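Local atomic coordinates of GNA33 (Neisseria gonorrhoeae FA 1090, PDB entry 2G5D), a protein that probably cleaves peptidoglycan exolytically as a lytic transglycosylase, breaking the MurNAc-GlcNAc beta-1,4 linkage and leaving a 1,6-anhydro bond in the MurNAc residue. Residues A115-G120 and A382-Y387; G340-H345 and I370-T375. One frame throughout, in Å; residues are numbered along the deposited sequence.

Contact 1 (A115-G120 and A382-Y387)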
loop_
_atom_site.group_PDB
_atom_site.type_symbol
_atom_site.label_atom_id
_atom_site.label_comp_id
_atom_site.label_asym_id
_atom_site.label_seq_id
_atom_site.Cartn_x
_atom_site.Cartn_y
_atom_site.Cartn_z
ATOM N N ALA A 115 -12.811 -12.864 -14.199
ATOM C CA ALA A 115 -12.576 -11.444 -14.434
ATOM C C ALA A 115 -12.674 -10.656 -13.145
ATOM O O ALA A 115 -13.628 -10.834 -12.367
ATOM C CB ALA A 115 -13.558 -10.902 -15.477
ATOM N N GLY A 116 -11.706 -9.774 -12.927
ATOM C CA GLY A 116 -11.670 -8.935 -11.730
ATOM C C GLY A 116 -11.147 -7.545 -12.019
ATOM O O GLY A 116 -11.052 -7.122 -13.180
ATOM N N THR A 117 -10.804 -6.824 -10.960
ATOM C CA THR A 117 -10.483 -5.408 -11.091
ATOM C C THR A 117 -9.018 -5.121 -10.772
ATOM O O THR A 117 -8.489 -5.569 -9.759
ATOM C CB THR A 117 -11.447 -4.513 -10.250
ATOM O OG1 THR A 117 -12.794 -4.683 -10.725
ATOM C CG2 THR A 117 -11.065 -3.024 -10.354
ATOM N N VAL A 118 -8.375 -4.412 -11.692
ATOM C CA VAL A 118 -7.032 -3.890 -11.514
ATOM C C VAL A 118 -7.078 -2.366 -11.448
ATOM O O VAL A 118 -7.590 -1.695 -12.349
ATOM C CB VAL A 118 -6.039 -4.386 -12.609
ATOM C CG1 VAL A 118 -4.592 -3.901 -12.308
ATOM C CG2 VAL A 118 -6.053 -5.922 -12.677
ATOM N N THR A 119 -6.551 -1.847 -10.345
ATOM C CA THR A 119 -6.308 -0.412 -10.179
ATOM C C THR A 119 -4.806 -0.188 -9.992
ATOM O O THR A 119 -4.007 -1.149 -10.000
ATOM C CB THR A 119 -7.103 0.176 -9.002
ATOM O OG1 THR A 119 -6.922 -0.648 -7.849
ATOM C CG2 THR A 119 -8.584 0.241 -9.330
ATOM N N GLY A 120 -4.415 1.074 -9.834
ATOM C CA GLY A 120 -2.997 1.414 -9.728
ATOM C C GLY A 120 -2.668 2.360 -8.592
ATOM O O GLY A 120 -3.451 3.246 -8.260
ATOM N N ALA A 382 -11.285 -12.060 -4.586
ATOM C CA ALA A 382 -10.358 -13.080 -5.103
ATOM C C ALA A 382 -9.470 -12.585 -6.275
ATOM O O ALA A 382 -8.251 -12.843 -6.297
ATOM C CB ALA A 382 -11.122 -14.336 -5.486
ATOM N N VAL A 383 -10.101 -11.910 -7.237
ATOM C CA VAL A 383 -9.423 -11.303 -8.382
ATOM C C VAL A 383 -9.471 -9.775 -8.246
ATOM O O VAL A 383 -10.405 -9.115 -8.710
ATOM C CB VAL A 383 -10.012 -11.761 -9.770
ATOM C CG1 VAL A 383 -9.093 -11.335 -10.904
ATOM C CG2 VAL A 383 -10.265 -13.292 -9.825
ATOM N N ARG A 384 -8.453 -9.221 -7.594
ATOM C CA ARG A 384 -8.414 -7.794 -7.257
ATOM C C ARG A 384 -6.970 -7.362 -6.978
ATOM O O ARG A 384 -6.377 -7.784 -5.990
ATOM C CB ARG A 384 -9.342 -7.503 -6.057
ATOM C CG ARG A 384 -9.547 -6.015 -5.691
ATOM C CD ARG A 384 -10.290 -5.223 -6.772
ATOM N NE ARG A 384 -10.306 -3.821 -6.389
ATOM C CZ ARG A 384 -9.405 -2.928 -6.778
ATOM N NH1 ARG A 384 -8.431 -3.270 -7.627
ATOM N NH2 ARG A 384 -9.502 -1.684 -6.339
ATOM N N VAL A 385 -6.417 -6.519 -7.853
ATOM C CA VAL A 385 -5.010 -6.079 -7.724
ATOM C C VAL A 385 -4.802 -4.554 -7.775
ATOM O O VAL A 385 -5.234 -3.874 -8.710
ATOM C CB VAL A 385 -4.077 -6.762 -8.805
ATOM C CG1 VAL A 385 -2.586 -6.322 -8.610
ATOM C CG2 VAL A 385 -4.202 -8.300 -8.743
ATOM N N ASP A 386 -4.120 -4.013 -6.765
ATOM C CA ASP A 386 -3.660 -2.634 -6.866
ATOM C C ASP A 386 -2.217 -2.712 -7.360
ATOM O O ASP A 386 -1.314 -3.204 -6.668
ATOM C CB ASP A 386 -3.754 -1.900 -5.530
ATOM C CG ASP A 386 -4.075 -0.410 -5.683
ATOM O OD1 ASP A 386 -4.545 0.036 -6.753
ATOM O OD2 ASP A 386 -3.865 0.323 -4.702
ATOM N N TYR A 387 -2.020 -2.247 -8.576
ATOM C CA TYR A 387 -0.783 -2.429 -9.295
ATOM C C TYR A 387 0.174 -1.302 -8.909
ATOM O O TYR A 387 -0.153 -0.134 -9.097
ATOM C CB TYR A 387 -1.105 -2.433 -10.803
ATOM C CG TYR A 387 0.066 -2.757 -11.674
ATOM C CD1 TYR A 387 0.338 -4.063 -12.046
ATOM C CD2 TYR A 387 0.915 -1.758 -12.121
ATOM C CE1 TYR A 387 1.449 -4.371 -12.840
ATOM C CE2 TYR A 387 2.021 -2.054 -12.915
ATOM C CZ TYR A 387 2.280 -3.355 -13.263
ATOM O OH TYR A 387 3.351 -3.637 -14.061
#
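Arg384 extends first, with CG anti to its backbone N, and then bends at chi2 (66°), a shape that carries its guanidinium along the neighbouring strand past Thr117 to Thr119. Thr119 in turn holds OG1 between its backbone N and carbonyl carbon (chi1 49°), where the hydroxyl can meet both Arg384 and Asp386. The guanidinium grips this single oxygen end-on: NH1 lies 3.0 Å and NH2 3.2 Å from Thr119 OG1, which sits in the guanidinium plane. The hydroxyl donates to Asp386 OD1 at 2.7 Å, coming from above the carboxylate plane, and these three bonds together fix its rotation. NH1 of Arg384 also bonds Thr117 O (3.1 Å), from well above the carbonyl plane; Val385 N bonds the same oxygen (3.0 Å), so Thr117 O accepts twice. Thr117 CG2 covers one guanidinium face near its rim, 3.7 Å above the plane. Beneath these groups strand 116-129 pairs in parallel, the segment axes diverging by 17°, with strand 384-391 of the 3D domain, whose family is placed in the double-psi beta-barrel clan. Tyr387 N to Thr119 O (2.7 Å) continues their regular bonding. On the other face, Val118 CG1 lies 4.1 Å from Tyr387 CB, and Val118 and Val385 both pack on Val355 of strand 352-358. The Tyr387 hydroxyl is hydrogen-bonded outside the two segments, to Arg368 NH1.

Contact 2 (G340-H345 and I370-T375)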
loop_
_atom_site.group_PDB
_atom_site.type_symbol
_atom_site.label_atom_id
_atom_site.label_comp_id
_atom_site.label_asym_id
_atom_site.label_seq_id
_atom_site.Cartn_x
_atom_site.Cartn_y
_atom_site.Cartn_z
ATOM N N GLY A 340 2.380 -5.673 -6.266
ATOM C CA GLY A 340 0.988 -5.276 -6.175
ATOM C C GLY A 340 0.373 -5.506 -4.824
ATOM O O GLY A 340 0.928 -6.244 -4.003
ATOM N N ALA A 341 -0.755 -4.835 -4.581
ATOM C CA ALA A 341 -1.576 -5.087 -3.401
ATOM C C ALA A 341 -2.746 -6.029 -3.707
ATOM O O ALA A 341 -3.387 -5.928 -4.764
ATOM C CB ALA A 341 -2.087 -3.752 -2.757
ATOM N N ILE A 342 -3.028 -6.918 -2.752
ATOM C CA ILE A 342 -4.023 -7.983 -2.905
ATOM C C ILE A 342 -4.901 -8.112 -1.650
ATOM O O ILE A 342 -4.679 -7.430 -0.660
ATOM C CB ILE A 342 -3.346 -9.368 -3.226
ATOM C CG1 ILE A 342 -2.129 -9.632 -2.317
ATOM C CG2 ILE A 342 -2.873 -9.432 -4.681
ATOM C CD1 ILE A 342 -2.474 -9.993 -0.829
ATOM N N ASP A 343 -5.869 -9.018 -1.705
ATOM C CA ASP A 343 -6.735 -9.317 -0.578
ATOM C C ASP A 343 -6.230 -10.630 0.008
ATOM O O ASP A 343 -6.249 -11.658 -0.659
ATOM C CB ASP A 343 -8.200 -9.394 -1.050
ATOM C CG ASP A 343 -9.176 -9.791 0.056
ATOM O OD1 ASP A 343 -8.778 -10.036 1.212
ATOM O OD2 ASP A 343 -10.376 -9.872 -0.239
ATOM N N ARG A 344 -5.790 -10.578 1.257
ATOM C CA ARG A 344 -5.200 -11.733 1.944
ATOM C C ARG A 344 -6.182 -12.825 2.365
ATOM O O ARG A 344 -5.769 -13.896 2.808
ATOM C CB ARG A 344 -4.425 -11.270 3.162
ATOM C CG ARG A 344 -3.098 -10.636 2.839
ATOM C CD ARG A 344 -2.366 -10.335 4.128
ATOM N NE ARG A 344 -1.772 -11.563 4.651
ATOM C CZ ARG A 344 -0.987 -11.621 5.719
ATOM N NH1 ARG A 344 -0.697 -10.515 6.392
ATOM N NH2 ARG A 344 -0.482 -12.792 6.102
ATOM N N HIS A 345 -7.474 -12.549 2.258
ATOM C CA HIS A 345 -8.484 -13.586 2.379
ATOM C C HIS A 345 -8.284 -14.618 1.300
ATOM O O HIS A 345 -8.674 -15.776 1.466
ATOM C CB HIS A 345 -9.888 -13.005 2.222
ATOM C CG HIS A 345 -10.355 -12.197 3.394
ATOM N ND1 HIS A 345 -10.243 -12.640 4.691
ATOM C CD2 HIS A 345 -10.983 -10.998 3.457
ATOM C CE1 HIS A 345 -10.761 -11.739 5.510
ATOM N NE2 HIS A 345 -11.219 -10.734 4.787
ATOM N N ILE A 370 4.105 -10.233 -11.381
ATOM C CA ILE A 370 4.389 -9.369 -10.216
ATOM C C ILE A 370 4.450 -10.173 -8.925
ATOM O O ILE A 370 4.191 -11.345 -8.939
ATOM C CB ILE A 370 3.362 -8.215 -10.119
ATOM C CG1 ILE A 370 1.985 -8.724 -9.676
ATOM C CG2 ILE A 370 3.305 -7.459 -11.496
ATOM C CD1 ILE A 370 1.071 -7.687 -9.081
ATOM N N MET A 371 4.833 -9.527 -7.829
ATOM C CA MET A 371 4.795 -10.120 -6.500
ATOM C C MET A 371 3.723 -9.444 -5.654
ATOM O O MET A 371 3.631 -8.221 -5.605
ATOM C CB MET A 371 6.173 -10.045 -5.833
ATOM C CG MET A 371 7.315 -10.619 -6.706
ATOM S SD MET A 371 7.219 -12.406 -6.970
ATOM C CE MET A 371 7.395 -12.394 -8.752
ATOM N N ALA A 372 2.901 -10.273 -5.014
ATOM C CA ALA A 372 1.806 -9.835 -4.158
ATOM C C ALA A 372 2.343 -9.617 -2.747
ATOM O O ALA A 372 2.361 -10.538 -1.907
ATOM C CB ALA A 372 0.716 -10.875 -4.165
ATOM N N GLN A 373 2.814 -8.403 -2.498
ATOM C CA GLN A 373 3.611 -8.114 -1.310
ATOM C C GLN A 373 2.983 -7.026 -0.437
ATOM O O GLN A 373 3.569 -6.586 0.563
ATOM C CB GLN A 373 5.009 -7.705 -1.743
ATOM C CG GLN A 373 5.830 -8.817 -2.379
ATOM C CD GLN A 373 7.148 -8.303 -2.921
ATOM O OE1 GLN A 373 7.305 -7.106 -3.118
ATOM N NE2 GLN A 373 8.097 -9.206 -3.172
ATOM N N ASP A 374 1.775 -6.605 -0.806
ATOM C CA ASP A 374 1.097 -5.524 -0.119
ATOM C C ASP A 374 -0.412 -5.765 -0.079
ATOM O O ASP A 374 -0.934 -6.624 -0.805
ATOM C CB ASP A 374 1.431 -4.208 -0.816
ATOM C CG ASP A 374 1.287 -2.979 0.105
ATOM O OD1 ASP A 374 1.276 -1.865 -0.441
ATOM O OD2 ASP A 374 1.179 -3.115 1.352
ATOM N N THR A 375 -1.082 -5.000 0.781
ATOM C CA THR A 375 -2.524 -5.013 0.993
ATOM C C THR A 375 -3.038 -3.570 1.051
ATOM O O THR A 375 -2.269 -2.649 1.310
ATOM C CB THR A 375 -2.882 -5.662 2.349
ATOM O OG1 THR A 375 -2.216 -4.954 3.400
ATOM C CG2 THR A 375 -2.473 -7.104 2.411
#
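Gly340 and Ala341 pair in parallel with Ala372 and Asp374, a one-residue jump in register that defines a beta bulge at Gln373. The short segment axes diverge by 63°, far from a flat parallel pair; both segments belong to the 3D domain. Gly340 N bonds Met371 O (2.9 Å); beyond the bulge, Ile342 N bonds Asp374 O (2.9 Å). Between them, Gly340 O serves both bulge residues, accepting from Gln373 N at 3.2 Å and more weakly from Asp374 N. Among the side chains, Ile342 has CG1 set between its backbone N and carbonyl carbon (chi1 45°), which places that carbon 3.6 Å from Ala372 CB. Ile370 CD1 packs against the Gly340 backbone, 3.7 Å from its N. Farther along, the Arg344 side chain passes at a slant to that of Thr375, its CG 3.6 Å from Thr375 CG2, just past Asp343, whose OD1 accepts from His345 N in an Asx turn. Asp374 OD2 takes a bond from Ala329 N in a nearby loop. Strand 339-342 is bordered on its other side by antiparallel strand 384-391; strand 365-375 also pairs with strand 352-358, and Met371 rests on Ser61, Ser64 and Phe65 of helix 58-72.

Overall arrangement
From the N terminus, the chain lays down 115-120 first and then passes through 261 residues, including most of the MltA-specific insert, before 382-387 returns beside it and completes contact 1. Contact 2 lies wholly within that long excursion: 340-345 and 370-375 close a short loop of 24 residues containing strand but no helix. The two loops therefore nest without crossing. Their centres are 10 Å apart, and strands 384-391 and 339-342 are neighbours, joined by a probable hydrogen bond from Ala341 N to Asp386 O (2.7 Å). Val385 CG1 and Ile370 CD1 pack at 3.9 Å, so strand 116-129 is tied through 384-391 to the strands of contact 2.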